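Local coordinates for protein putative dehydratase (Mesorhizobium loti, PDB 2POZ) that is of unknown function but belongs to the mandelate racemase/muconate lactonizing enzyme family and probably has lyase activity, at residues Asp122-Tyr127 with Ala317-Glu322; Lys292-Ala297 with Ala323-Phe328; Leu149-Gly154 with His333-Lys338. One frame throughout, in Å; residues are numbered along the deposited sequence.

Overall arrangement
All three contacts are largely buried, and they differ in chemistry. Interactions 1 and 2 share helix 312-324: in interaction 1 its body meets strand 123-128 through methyl groups and one carboxylate, while in interaction 2 the chain leaving it is tied to helix 287-298 by a side-chain-to-backbone hydrogen bond. Phe328 joins the two, packing against Val124 and Glu322. Interaction 3 lies on another flank, its centre about 25 Å from that of interaction 2, and sets a tyrosine against a histidine and a proline, with one partly exposed glutamate. It adjoins interaction 1 where the backbones of Tyr127 and His333 are hydrogen-bonded. Neighbouring subunits reach interaction 2, but none touches interaction 3.

Interaction 1: Asp122-Tyr127 with Ala317-Glu322; sequences DRVRAY and ATLQLE
Leu319 is the first residue of helix 317-322 to meet the strand, and it does so with one methyl: CD2 lies 4.1 Å from CG2 of Val124. CD1 carries the chain straight on from CA (chi2 -177°), and CD2 is the branch that turns to the strand. The two side chains meet at a slant, and Leu319 also packs on His331 of the adjoining strand.

One turn further along comes Glu322, whose CA is 7.5 Å from that of Val124, the nearest CA pair across the contact. Its side chain runs at about a right angle to the valine and touches it at both ends. Near the root, CB is 4.2 Å from Val124 CG1; farther out, the chain stays extended beyond CG (chi2 -180°) and sets OE1 4.0 Å from Val124 CG2. That carboxylate oxygen is not left to the methyl alone, because His331 ND1 hydrogen-bonds to it and helps to set how the group is turned. The backbone O of Glu322 is held by Arg121, and Phe328 packs against both Val124 and Glu322.

Val124 thus presents both methyls to the helix from a strand that pairs in parallel with 331-333. An outer helix packed on the barrel wall in this way is characteristic of the modified TIM barrel of the enolase superfamily.

Interaction 2: Lys292-Ala297 with Ala323-Phe328; sequences KICAMA and ANITNF
Cys294 and Ile325 have the nearest CA atoms, 7.1 Å apart, where a turn of helix 287-298 passes the loop leading out of helix 312-324. The apolar half of the contact is built from these two residues. Ile325 CG2 rests 3.9 Å from Cys294 CB and touches SG too, and CD1 comes to 4.1 Å from Cys294 SG, so two branches of the isoleucine meet the cysteine.

Asn327 supplies the polar half. Its ND2 donates to the helix carbonyl Cys294 O over 3.1 Å, in a bent bond with an N-H...O angle of 136°. The donor stands 26° from the carbonyl plane, and the oxygen in turn lies out of the plane of the amide. A chi1 of 58° tucks the amide between its own backbone N and carbonyl carbon and aims it at the helix. The methyl of Ala297 approaches ND2 to 3.8 Å, while OD1 lies 3.8 Å from Cys294 CB. ND2 also bonds to Met302 O, so one amide nitrogen ties two separate backbone carbonyls together.

Val304 of strand 303-304 touches both Cys294 and Asn327, and it pairs through its backbone with Asn327. Helix 261-269 packs on Ile293, Met296 (modelled as selenomethionine) and Ala297 of helix 287-298, whose Ala295 O takes a hydrogen bond from Arg262 of a neighbouring subunit.

Interaction 3: Leu149-Gly154 with His333-Lys338; sequences LKEGYG and HYPAFK
Tyr153 and His333 make the tight part of this contact. The phenol oxygen OH of Tyr153 comes to 3.1 Å from His333 CD2, lying at the imidazole edge in the plane of that ring; CD2 lies near the plane of the phenol ring. The oxygen meets a ring carbon there, and although it is buried it has no hydrogen-bond partner in the model. Pro335 closes in obliquely on the same tyrosine, its CG 3.8 Å from Tyr153 OH and 4.0 Å from Tyr153 CE2. Phe358 packs edge-to-face with His333, and Ile353 touches both His333 and Tyr153.

The looser side belongs to partly exposed Glu151. Its CD lies anti to CA (chi2 -180°), which carries OE1 to 3.8 Å from Pro335 CG, grazing the proline while a salt bridge to Arg147 holds that oxygen. The backbones stay well apart, with CA atoms of Glu151 and Pro335 separated by 9.3 Å, so side chains do all the bridging.

Gly152, first to leave helical angles, has positive phi in a Schellman motif. The contact joins this turn, which leads into strand 155-158, to the loop after strand 331-333: two loops flanking strands of the (beta/alpha) barrel.

Interaction 1: Asp122-Tyr127 with Ala317-Glu322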
ATOM      1  N   ASP A 122      30.005 -12.447 -29.446  1.00 20.45           N
ATOM      2  CA  ASP A 122      31.257 -13.204 -29.517  1.00 22.28           C
ATOM      3  C   ASP A 122      32.306 -12.722 -28.521  1.00 20.83           C
ATOM      4  O   ASP A 122      33.358 -13.332 -28.382  1.00 21.23           O
ATOM      5  CB  ASP A 122      31.852 -13.129 -30.927  1.00 24.98           C
ATOM      6  CG  ASP A 122      30.931 -13.714 -31.979  1.00 28.18           C
ATOM      7  OD1 ASP A 122      30.490 -14.871 -31.813  1.00 30.76           O
ATOM      8  OD2 ASP A 122      30.651 -13.014 -32.971  1.00 32.29           O
ATOM      9  N   ARG A 123      32.024 -11.624 -27.835  1.00 19.17           N
ATOM     10  CA  ARG A 123      32.966 -11.088 -26.864  1.00 18.76           C
ATOM     11  C   ARG A 123      32.237 -10.140 -25.927  1.00 17.52           C
ATOM     12  O   ARG A 123      31.160  -9.643 -26.253  1.00 14.87           O
ATOM     13  CB  ARG A 123      34.106 -10.347 -27.580  1.00 21.19           C
ATOM     14  CG  ARG A 123      33.668  -9.090 -28.317  1.00 25.26           C
ATOM     15  CD  ARG A 123      34.807  -8.479 -29.121  1.00 31.12           C
ATOM     16  NE  ARG A 123      34.626  -7.040 -29.310  1.00 37.04           N
ATOM     17  CZ  ARG A 123      33.689  -6.483 -30.075  1.00 38.07           C
ATOM     18  NH1 ARG A 123      32.832  -7.240 -30.749  1.00 37.32           N
ATOM     19  NH2 ARG A 123      33.595  -5.159 -30.143  1.00 38.49           N
ATOM     20  N   VAL A 124      32.823  -9.899 -24.758  1.00 15.12           N
ATOM     21  CA  VAL A 124      32.217  -9.002 -23.789  1.00 14.49           C
ATOM     22  C   VAL A 124      33.236  -8.036 -23.227  1.00 14.95           C
ATOM     23  O   VAL A 124      34.395  -8.384 -23.012  1.00 15.72           O
ATOM     24  CB  VAL A 124      31.608  -9.762 -22.596  1.00 14.40           C
ATOM     25  CG1 VAL A 124      30.403 -10.567 -23.043  1.00 14.10           C
ATOM     26  CG2 VAL A 124      32.665 -10.663 -21.968  1.00 14.57           C
ATOM     27  N   ARG A 125      32.788  -6.812 -22.998  1.00 15.12           N
ATOM     28  CA  ARG A 125      33.626  -5.783 -22.424  1.00 17.08           C
ATOM     29  C   ARG A 125      33.615  -6.008 -20.912  1.00 17.33           C
ATOM     30  O   ARG A 125      32.630  -6.498 -20.354  1.00 15.34           O
ATOM     31  CB  ARG A 125      33.046  -4.412 -22.750  1.00 18.58           C
ATOM     32  CG  ARG A 125      33.851  -3.261 -22.206  1.00 23.67           C
ATOM     33  CD  ARG A 125      33.207  -1.949 -22.588  1.00 26.24           C
ATOM     34  NE  ARG A 125      33.789  -0.849 -21.837  1.00 32.61           N
ATOM     35  CZ  ARG A 125      33.084  -0.022 -21.077  1.00 31.33           C
ATOM     36  NH1 ARG A 125      31.770  -0.177 -20.973  1.00 30.75           N
ATOM     37  NH2 ARG A 125      33.693   0.955 -20.422  1.00 34.56           N
ATOM     38  N   ALA A 126      34.703  -5.650 -20.245  1.00 14.65           N
ATOM     39  CA  ALA A 126      34.775  -5.839 -18.806  1.00 14.74           C
ATOM     40  C   ALA A 126      35.303  -4.607 -18.102  1.00 13.55           C
ATOM     41  O   ALA A 126      35.945  -3.769 -18.717  1.00 14.78           O
ATOM     42  CB  ALA A 126      35.678  -7.033 -18.485  1.00 13.94           C
ATOM     43  N   TYR A 127      35.008  -4.494 -16.813  1.00 11.89           N
ATOM     44  CA  TYR A 127      35.532  -3.397 -16.022  1.00 11.24           C
ATOM     45  C   TYR A 127      36.556  -4.061 -15.112  1.00 11.36           C
ATOM     46  O   TYR A 127      36.494  -5.268 -14.883  1.00 11.17           O
ATOM     47  CB  TYR A 127      34.425  -2.692 -15.219  1.00 10.44           C
ATOM     48  CG  TYR A 127      33.722  -3.512 -14.160  1.00 13.26           C
ATOM     49  CD1 TYR A 127      34.312  -3.747 -12.918  1.00 14.73           C
ATOM     50  CD2 TYR A 127      32.435  -4.011 -14.382  1.00 14.59           C
ATOM     51  CE1 TYR A 127      33.633  -4.457 -11.917  1.00 13.81           C
ATOM     52  CE2 TYR A 127      31.748  -4.722 -13.393  1.00 13.57           C
ATOM     53  CZ  TYR A 127      32.353  -4.940 -12.166  1.00 15.18           C
ATOM     54  OH  TYR A 127      31.683  -5.655 -11.195  1.00 14.19           O
ATOM     55  N   ALA A 317      33.320 -20.108 -16.854  1.00 14.65           N
ATOM     56  CA  ALA A 317      31.941 -20.573 -16.743  1.00 14.65           C
ATOM     57  C   ALA A 317      30.982 -19.389 -16.867  1.00 14.36           C
ATOM     58  O   ALA A 317      29.919 -19.491 -17.481  1.00 14.97           O
ATOM     59  CB  ALA A 317      31.736 -21.271 -15.408  1.00 14.07           C
ATOM     60  N   THR A 318      31.363 -18.261 -16.280  1.00 15.35           N
ATOM     61  CA  THR A 318      30.539 -17.061 -16.329  1.00 14.05           C
ATOM     62  C   THR A 318      30.377 -16.584 -17.771  1.00 13.96           C
ATOM     63  O   THR A 318      29.330 -16.044 -18.131  1.00 13.98           O
ATOM     64  CB  THR A 318      31.150 -15.940 -15.463  1.00 14.82           C
ATOM     65  OG1 THR A 318      31.114 -16.341 -14.085  1.00 13.83           O
ATOM     66  CG2 THR A 318      30.370 -14.635 -15.630  1.00 15.41           C
ATOM     67  N   LEU A 319      31.402 -16.791 -18.598  1.00 12.72           N
ATOM     68  CA  LEU A 319      31.322 -16.383 -20.005  1.00 13.88           C
ATOM     69  C   LEU A 319      30.231 -17.177 -20.724  1.00 14.10           C
ATOM     70  O   LEU A 319      29.619 -16.686 -21.669  1.00 13.71           O
ATOM     71  CB  LEU A 319      32.664 -16.587 -20.720  1.00 12.90           C
ATOM     72  CG  LEU A 319      33.846 -15.747 -20.233  1.00 13.28           C
ATOM     73  CD1 LEU A 319      35.060 -16.030 -21.113  1.00 16.23           C
ATOM     74  CD2 LEU A 319      33.490 -14.268 -20.268  1.00 14.58           C
ATOM     75  N   GLN A 320      29.989 -18.404 -20.275  1.00 13.49           N
ATOM     76  CA  GLN A 320      28.941 -19.228 -20.882  1.00 16.21           C
ATOM     77  C   GLN A 320      27.606 -18.495 -20.771  1.00 16.69           C
ATOM     78  O   GLN A 320      26.804 -18.492 -21.702  1.00 18.46           O
ATOM     79  CB  GLN A 320      28.829 -20.577 -20.170  1.00 14.81           C
ATOM     80  CG  GLN A 320      29.985 -21.540 -20.435  1.00 16.53           C
ATOM     81  CD  GLN A 320      30.119 -21.898 -21.905  1.00 15.76           C
ATOM     82  OE1 GLN A 320      29.127 -22.180 -22.573  1.00 18.11           O
ATOM     83  NE2 GLN A 320      31.351 -21.910 -22.407  1.00 16.42           N
ATOM     84  N   LEU A 321      27.381 -17.865 -19.623  1.00 16.78           N
ATOM     85  CA  LEU A 321      26.146 -17.136 -19.378  1.00 16.56           C
ATOM     86  C   LEU A 321      26.102 -15.820 -20.155  1.00 16.57           C
ATOM     87  O   LEU A 321      25.117 -15.519 -20.831  1.00 14.82           O
ATOM     88  CB  LEU A 321      26.009 -16.851 -17.877  1.00 18.83           C
ATOM     89  CG  LEU A 321      24.808 -16.037 -17.384  1.00 22.00           C
ATOM     90  CD1 LEU A 321      23.646 -16.960 -17.075  1.00 19.41           C
ATOM     91  CD2 LEU A 321      25.203 -15.263 -16.129  1.00 20.52           C
ATOM     92  N   GLU A 322      27.178 -15.045 -20.062  1.00 13.46           N
ATOM     93  CA  GLU A 322      27.243 -13.748 -20.719  1.00 14.65           C
ATOM     94  C   GLU A 322      27.190 -13.835 -22.237  1.00 14.76           C
ATOM     95  O   GLU A 322      26.922 -12.843 -22.919  1.00 14.84           O
ATOM     96  CB  GLU A 322      28.500 -13.007 -20.264  1.00 14.14           C
ATOM     97  CG  GLU A 322      28.609 -12.942 -18.748  1.00 16.34           C
ATOM     98  CD  GLU A 322      29.848 -12.208 -18.267  1.00 18.60           C
ATOM     99  OE1 GLU A 322      30.929 -12.400 -18.869  1.00 17.79           O
ATOM    100  OE2 GLU A 322      29.738 -11.455 -17.276  1.00 16.72           O
TER

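Interaction 2: Lys292-Ala297 with Ala323-Phe328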
ATOM      1  N   LYS A 292      17.911 -18.062 -15.332  1.00  9.63           N
ATOM      2  CA  LYS A 292      16.510 -17.834 -14.950  1.00 11.10           C
ATOM      3  C   LYS A 292      16.377 -16.495 -14.229  1.00 12.05           C
ATOM      4  O   LYS A 292      15.435 -15.733 -14.477  1.00 10.93           O
ATOM      5  CB  LYS A 292      16.012 -18.954 -14.039  1.00 11.80           C
ATOM      6  CG  LYS A 292      15.899 -20.305 -14.746  1.00 13.27           C
ATOM      7  CD  LYS A 292      15.630 -21.430 -13.768  1.00 10.88           C
ATOM      8  CE  LYS A 292      15.348 -22.727 -14.510  1.00 12.24           C
ATOM      9  NZ  LYS A 292      15.201 -23.853 -13.557  1.00  9.71           N
ATOM     10  N   ILE A 293      17.317 -16.216 -13.328  1.00 10.63           N
ATOM     11  CA  ILE A 293      17.311 -14.957 -12.600  1.00 10.14           C
ATOM     12  C   ILE A 293      17.413 -13.788 -13.592  1.00 10.88           C
ATOM     13  O   ILE A 293      16.696 -12.805 -13.469  1.00  9.52           O
ATOM     14  CB  ILE A 293      18.486 -14.898 -11.593  1.00  9.89           C
ATOM     15  CG1 ILE A 293      18.222 -15.872 -10.443  1.00  7.93           C
ATOM     16  CG2 ILE A 293      18.679 -13.466 -11.066  1.00  7.32           C
ATOM     17  CD1 ILE A 293      19.374 -16.017  -9.483  1.00  5.65           C
ATOM     18  N   CYS A 294      18.297 -13.907 -14.581  1.00  9.89           N
ATOM     19  CA  CYS A 294      18.468 -12.849 -15.573  1.00 11.09           C
ATOM     20  C   CYS A 294      17.200 -12.673 -16.413  1.00 13.15           C
ATOM     21  O   CYS A 294      16.834 -11.555 -16.766  1.00 12.74           O
ATOM     22  CB  CYS A 294      19.656 -13.160 -16.494  1.00 13.11           C
ATOM     23  SG  CYS A 294      21.269 -13.180 -15.652  1.00 16.53           S
ATOM     24  N   ALA A 295      16.538 -13.780 -16.742  1.00 11.55           N
ATOM     25  CA  ALA A 295      15.312 -13.713 -17.533  1.00 13.05           C
ATOM     26  C   ALA A 295      14.242 -12.955 -16.742  1.00 13.71           C
ATOM     27  O   ALA A 295      13.506 -12.143 -17.300  1.00 13.82           O
ATOM     28  CB  ALA A 295      14.828 -15.127 -17.877  1.00 11.19           C
HETATM   29  N   MSE A 296      14.163 -13.222 -15.441  1.00 15.00           N
HETATM   30  CA  MSE A 296      13.210 -12.535 -14.576  1.00 17.82           C
HETATM   31  C   MSE A 296      13.549 -11.052 -14.506  1.00 16.35           C
HETATM   32  O   MSE A 296      12.666 -10.190 -14.529  1.00 15.98           O
HETATM   33  CB  MSE A 296      13.257 -13.098 -13.155  1.00 20.88           C
HETATM   34  CG  MSE A 296      12.556 -14.421 -12.948  1.00 27.68           C
HETATM   35 SE   MSE A 296      12.568 -14.888 -11.048  1.00 38.76          SE
HETATM   36  CE  MSE A 296      11.408 -13.503 -10.377  1.00 22.79           C
ATOM     37  N   ALA A 297      14.840 -10.762 -14.413  1.00 14.88           N
ATOM     38  CA  ALA A 297      15.304  -9.384 -14.322  1.00 13.31           C
ATOM     39  C   ALA A 297      14.822  -8.562 -15.505  1.00 13.78           C
ATOM     40  O   ALA A 297      14.491  -7.384 -15.351  1.00 14.28           O
ATOM     41  CB  ALA A 297      16.816  -9.351 -14.243  1.00 10.68           C
ATOM     42  N   ALA A 323      27.446 -15.017 -22.773  1.00 13.29           N
ATOM     43  CA  ALA A 323      27.392 -15.192 -24.221  1.00 16.01           C
ATOM     44  C   ALA A 323      25.933 -15.356 -24.644  1.00 16.17           C
ATOM     45  O   ALA A 323      25.569 -15.054 -25.784  1.00 16.97           O
ATOM     46  CB  ALA A 323      28.179 -16.434 -24.630  1.00 14.39           C
ATOM     47  N   ASN A 324      25.100 -15.783 -23.697  1.00 16.34           N
ATOM     48  CA  ASN A 324      23.697 -16.087 -23.971  1.00 17.25           C
ATOM     49  C   ASN A 324      22.582 -15.133 -23.522  1.00 19.19           C
ATOM     50  O   ASN A 324      21.580 -14.990 -24.227  1.00 20.85           O
ATOM     51  CB  ASN A 324      23.432 -17.505 -23.438  1.00 16.77           C
ATOM     52  CG  ASN A 324      21.987 -17.943 -23.582  1.00 16.20           C
ATOM     53  OD1 ASN A 324      21.175 -17.743 -22.683  1.00 16.95           O
ATOM     54  ND2 ASN A 324      21.663 -18.550 -24.714  1.00 11.79           N
ATOM     55  N   ILE A 325      22.731 -14.478 -22.374  1.00 18.37           N
ATOM     56  CA  ILE A 325      21.670 -13.596 -21.890  1.00 18.10           C
ATOM     57  C   ILE A 325      21.440 -12.351 -22.739  1.00 19.47           C
ATOM     58  O   ILE A 325      22.378 -11.735 -23.258  1.00 18.01           O
ATOM     59  CB  ILE A 325      21.904 -13.173 -20.416  1.00 19.51           C
ATOM     60  CG1 ILE A 325      23.286 -12.544 -20.257  1.00 20.97           C
ATOM     61  CG2 ILE A 325      21.760 -14.387 -19.498  1.00 17.65           C
ATOM     62  CD1 ILE A 325      23.538 -11.988 -18.870  1.00 21.29           C
ATOM     63  N   THR A 326      20.173 -11.982 -22.871  1.00 17.16           N
ATOM     64  CA  THR A 326      19.804 -10.830 -23.673  1.00 19.33           C
ATOM     65  C   THR A 326      19.999  -9.494 -22.960  1.00 19.22           C
ATOM     66  O   THR A 326      20.173  -8.468 -23.619  1.00 22.62           O
ATOM     67  CB  THR A 326      18.337 -10.950 -24.143  1.00 19.76           C
ATOM     68  OG1 THR A 326      17.511 -11.265 -23.022  1.00 20.89           O
ATOM     69  CG2 THR A 326      18.191 -12.061 -25.167  1.00 21.15           C
ATOM     70  N   ASN A 327      19.984  -9.500 -21.627  1.00 15.27           N
ATOM     71  CA  ASN A 327      20.155  -8.265 -20.862  1.00 15.52           C
ATOM     72  C   ASN A 327      21.518  -8.148 -20.167  1.00 15.48           C
ATOM     73  O   ASN A 327      21.616  -7.733 -19.017  1.00 13.89           O
ATOM     74  CB  ASN A 327      19.011  -8.107 -19.836  1.00 12.62           C
ATOM     75  CG  ASN A 327      18.913  -9.282 -18.858  1.00 13.16           C
ATOM     76  OD1 ASN A 327      19.336 -10.401 -19.154  1.00 13.54           O
ATOM     77  ND2 ASN A 327      18.323  -9.029 -17.693  1.00  7.62           N
ATOM     78  N   PHE A 328      22.571  -8.515 -20.887  1.00 14.07           N
ATOM     79  CA  PHE A 328      23.927  -8.437 -20.353  1.00 14.81           C
ATOM     80  C   PHE A 328      24.427  -7.002 -20.410  1.00 14.51           C
ATOM     81  O   PHE A 328      24.206  -6.306 -21.395  1.00 13.34           O
ATOM     82  CB  PHE A 328      24.876  -9.323 -21.166  1.00 15.24           C
ATOM     83  CG  PHE A 328      26.330  -9.112 -20.834  1.00 15.27           C
ATOM     84  CD1 PHE A 328      26.875  -9.626 -19.654  1.00 15.79           C
ATOM     85  CD2 PHE A 328      27.148  -8.378 -21.685  1.00 13.94           C
ATOM     86  CE1 PHE A 328      28.210  -9.406 -19.333  1.00 13.49           C
ATOM     87  CE2 PHE A 328      28.486  -8.149 -21.373  1.00 12.92           C
ATOM     88  CZ  PHE A 328      29.020  -8.664 -20.195  1.00 14.73           C
TER

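Interaction 3: Leu149-Gly154 with His333-Lys338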
ATOM      1  N   LEU A 149      44.293   0.966 -16.495  1.00 17.32           N
ATOM      2  CA  LEU A 149      44.081   1.815 -17.659  1.00 19.11           C
ATOM      3  C   LEU A 149      45.108   1.538 -18.764  1.00 22.35           C
ATOM      4  O   LEU A 149      44.791   1.659 -19.946  1.00 19.70           O
ATOM      5  CB  LEU A 149      44.108   3.291 -17.255  1.00 17.36           C
ATOM      6  CG  LEU A 149      42.973   3.697 -16.302  1.00 19.98           C
ATOM      7  CD1 LEU A 149      43.076   5.182 -16.005  1.00 18.05           C
ATOM      8  CD2 LEU A 149      41.612   3.367 -16.919  1.00 17.26           C
ATOM      9  N   LYS A 150      46.327   1.165 -18.383  1.00 23.29           N
ATOM     10  CA  LYS A 150      47.357   0.856 -19.372  1.00 26.26           C
ATOM     11  C   LYS A 150      46.979  -0.447 -20.067  1.00 25.01           C
ATOM     12  O   LYS A 150      47.354  -0.685 -21.216  1.00 23.96           O
ATOM     13  CB  LYS A 150      48.728   0.697 -18.708  1.00 29.77           C
ATOM     14  CG  LYS A 150      49.353   1.990 -18.194  1.00 36.61           C
ATOM     15  CD  LYS A 150      49.973   2.824 -19.311  1.00 41.75           C
ATOM     16  CE  LYS A 150      50.737   4.028 -18.741  1.00 45.48           C
ATOM     17  NZ  LYS A 150      51.444   4.834 -19.783  1.00 46.87           N
ATOM     18  N   GLU A 151      46.240  -1.295 -19.357  1.00 23.20           N
ATOM     19  CA  GLU A 151      45.796  -2.563 -19.913  1.00 23.89           C
ATOM     20  C   GLU A 151      44.609  -2.383 -20.863  1.00 22.93           C
ATOM     21  O   GLU A 151      44.179  -3.338 -21.509  1.00 23.28           O
ATOM     22  CB  GLU A 151      45.414  -3.531 -18.792  1.00 27.02           C
ATOM     23  CG  GLU A 151      46.596  -4.124 -18.044  1.00 31.53           C
ATOM     24  CD  GLU A 151      46.157  -5.079 -16.949  1.00 34.51           C
ATOM     25  OE1 GLU A 151      45.689  -4.612 -15.885  1.00 37.39           O
ATOM     26  OE2 GLU A 151      46.268  -6.304 -17.156  1.00 35.98           O
ATOM     27  N   GLY A 152      44.064  -1.171 -20.928  1.00 20.71           N
ATOM     28  CA  GLY A 152      42.957  -0.924 -21.838  1.00 18.83           C
ATOM     29  C   GLY A 152      41.536  -0.914 -21.295  1.00 18.56           C
ATOM     30  O   GLY A 152      40.581  -0.831 -22.076  1.00 17.09           O
ATOM     31  N   TYR A 153      41.376  -0.998 -19.978  1.00 16.50           N
ATOM     32  CA  TYR A 153      40.039  -0.982 -19.382  1.00 14.52           C
ATOM     33  C   TYR A 153      39.409   0.394 -19.547  1.00 14.17           C
ATOM     34  O   TYR A 153      40.075   1.417 -19.364  1.00 15.42           O
ATOM     35  CB  TYR A 153      40.118  -1.350 -17.892  1.00 13.84           C
ATOM     36  CG  TYR A 153      40.432  -2.806 -17.661  1.00 11.70           C
ATOM     37  CD1 TYR A 153      39.429  -3.772 -17.734  1.00 11.26           C
ATOM     38  CD2 TYR A 153      41.744  -3.233 -17.448  1.00 15.11           C
ATOM     39  CE1 TYR A 153      39.720  -5.123 -17.612  1.00 11.95           C
ATOM     40  CE2 TYR A 153      42.050  -4.589 -17.324  1.00 11.65           C
ATOM     41  CZ  TYR A 153      41.032  -5.523 -17.412  1.00 12.97           C
ATOM     42  OH  TYR A 153      41.328  -6.860 -17.349  1.00 15.36           O
ATOM     43  N   GLY A 154      38.126   0.418 -19.899  1.00 12.73           N
ATOM     44  CA  GLY A 154      37.427   1.681 -20.063  1.00 11.81           C
ATOM     45  C   GLY A 154      36.497   1.911 -18.888  1.00 12.71           C
ATOM     46  O   GLY A 154      35.719   2.864 -18.863  1.00 14.29           O
ATOM     47  N   HIS A 333      36.386  -8.267 -13.960  1.00 12.26           N
ATOM     48  CA  HIS A 333      37.671  -8.964 -13.923  1.00 12.04           C
ATOM     49  C   HIS A 333      38.636  -8.350 -12.893  1.00 13.19           C
ATOM     50  O   HIS A 333      38.614  -7.139 -12.660  1.00 12.70           O
ATOM     51  CB  HIS A 333      38.296  -8.937 -15.322  1.00 13.13           C
ATOM     52  CG  HIS A 333      39.524  -9.783 -15.457  1.00 16.03           C
ATOM     53  ND1 HIS A 333      39.544 -11.123 -15.134  1.00 16.24           N
ATOM     54  CD2 HIS A 333      40.769  -9.484 -15.898  1.00 16.38           C
ATOM     55  CE1 HIS A 333      40.747 -11.614 -15.372  1.00 17.35           C
ATOM     56  NE2 HIS A 333      41.510 -10.640 -15.835  1.00 17.68           N
ATOM     57  N   TYR A 334      39.453  -9.201 -12.271  1.00 11.05           N
ATOM     58  CA  TYR A 334      40.446  -8.784 -11.271  1.00 12.41           C
ATOM     59  C   TYR A 334      41.819  -9.198 -11.815  1.00 13.75           C
ATOM     60  O   TYR A 334      42.439 -10.131 -11.306  1.00 12.40           O
ATOM     61  CB  TYR A 334      40.227  -9.509  -9.934  1.00 12.39           C
ATOM     62  CG  TYR A 334      38.932  -9.203  -9.211  1.00 14.28           C
ATOM     63  CD1 TYR A 334      38.935  -8.508  -7.998  1.00 14.25           C
ATOM     64  CD2 TYR A 334      37.707  -9.645  -9.710  1.00 17.45           C
ATOM     65  CE1 TYR A 334      37.745  -8.268  -7.297  1.00 16.38           C
ATOM     66  CE2 TYR A 334      36.513  -9.408  -9.022  1.00 16.61           C
ATOM     67  CZ  TYR A 334      36.541  -8.723  -7.815  1.00 18.80           C
ATOM     68  OH  TYR A 334      35.364  -8.512  -7.124  1.00 20.13           O
ATOM     69  N   PRO A 335      42.313  -8.504 -12.850  1.00 13.40           N
ATOM     70  CA  PRO A 335      43.616  -8.858 -13.423  1.00 16.18           C
ATOM     71  C   PRO A 335      44.806  -8.919 -12.452  1.00 16.44           C
ATOM     72  O   PRO A 335      45.667  -9.783 -12.587  1.00 16.49           O
ATOM     73  CB  PRO A 335      43.796  -7.815 -14.534  1.00 14.11           C
ATOM     74  CG  PRO A 335      43.061  -6.631 -14.008  1.00 14.10           C
ATOM     75  CD  PRO A 335      41.804  -7.250 -13.432  1.00 12.94           C
ATOM     76  N   ALA A 336      44.844  -8.023 -11.468  1.00 17.61           N
ATOM     77  CA  ALA A 336      45.950  -7.995 -10.506  1.00 19.65           C
ATOM     78  C   ALA A 336      46.128  -9.279  -9.683  1.00 20.29           C
ATOM     79  O   ALA A 336      47.251  -9.631  -9.309  1.00 18.53           O
ATOM     80  CB  ALA A 336      45.798  -6.789  -9.563  1.00 19.63           C
ATOM     81  N   PHE A 337      45.031  -9.979  -9.406  1.00 18.17           N
ATOM     82  CA  PHE A 337      45.086 -11.209  -8.611  1.00 18.47           C
ATOM     83  C   PHE A 337      45.935 -12.311  -9.239  1.00 18.27           C
ATOM     84  O   PHE A 337      46.507 -13.145  -8.535  1.00 19.15           O
ATOM     85  CB  PHE A 337      43.666 -11.740  -8.357  1.00 17.37           C
ATOM     86  CG  PHE A 337      42.857 -10.889  -7.414  1.00 19.70           C
ATOM     87  CD1 PHE A 337      43.249  -9.582  -7.111  1.00 19.74           C
ATOM     88  CD2 PHE A 337      41.693 -11.388  -6.838  1.00 19.44           C
ATOM     89  CE1 PHE A 337      42.497  -8.791  -6.250  1.00 20.37           C
ATOM     90  CE2 PHE A 337      40.935 -10.604  -5.975  1.00 19.23           C
ATOM     91  CZ  PHE A 337      41.336  -9.304  -5.681  1.00 19.84           C
ATOM     92  N   LYS A 338      46.013 -12.317 -10.561  1.00 17.79           N
ATOM     93  CA  LYS A 338      46.789 -13.326 -11.261  1.00 18.92           C
ATOM     94  C   LYS A 338      48.295 -13.187 -11.014  1.00 18.77           C
ATOM     95  O   LYS A 338      49.058 -14.108 -11.303  1.00 17.20           O
ATOM     96  CB  LYS A 338      46.496 -13.263 -12.763  1.00 20.49           C
ATOM     97  CG  LYS A 338      45.290 -14.102 -13.222  1.00 25.85           C
ATOM     98  CD  LYS A 338      43.994 -13.675 -12.555  1.00 26.63           C
ATOM     99  CE  LYS A 338      42.779 -14.340 -13.206  1.00 27.71           C
ATOM    100  NZ  LYS A 338      42.710 -15.811 -12.985  1.00 25.94           N
TER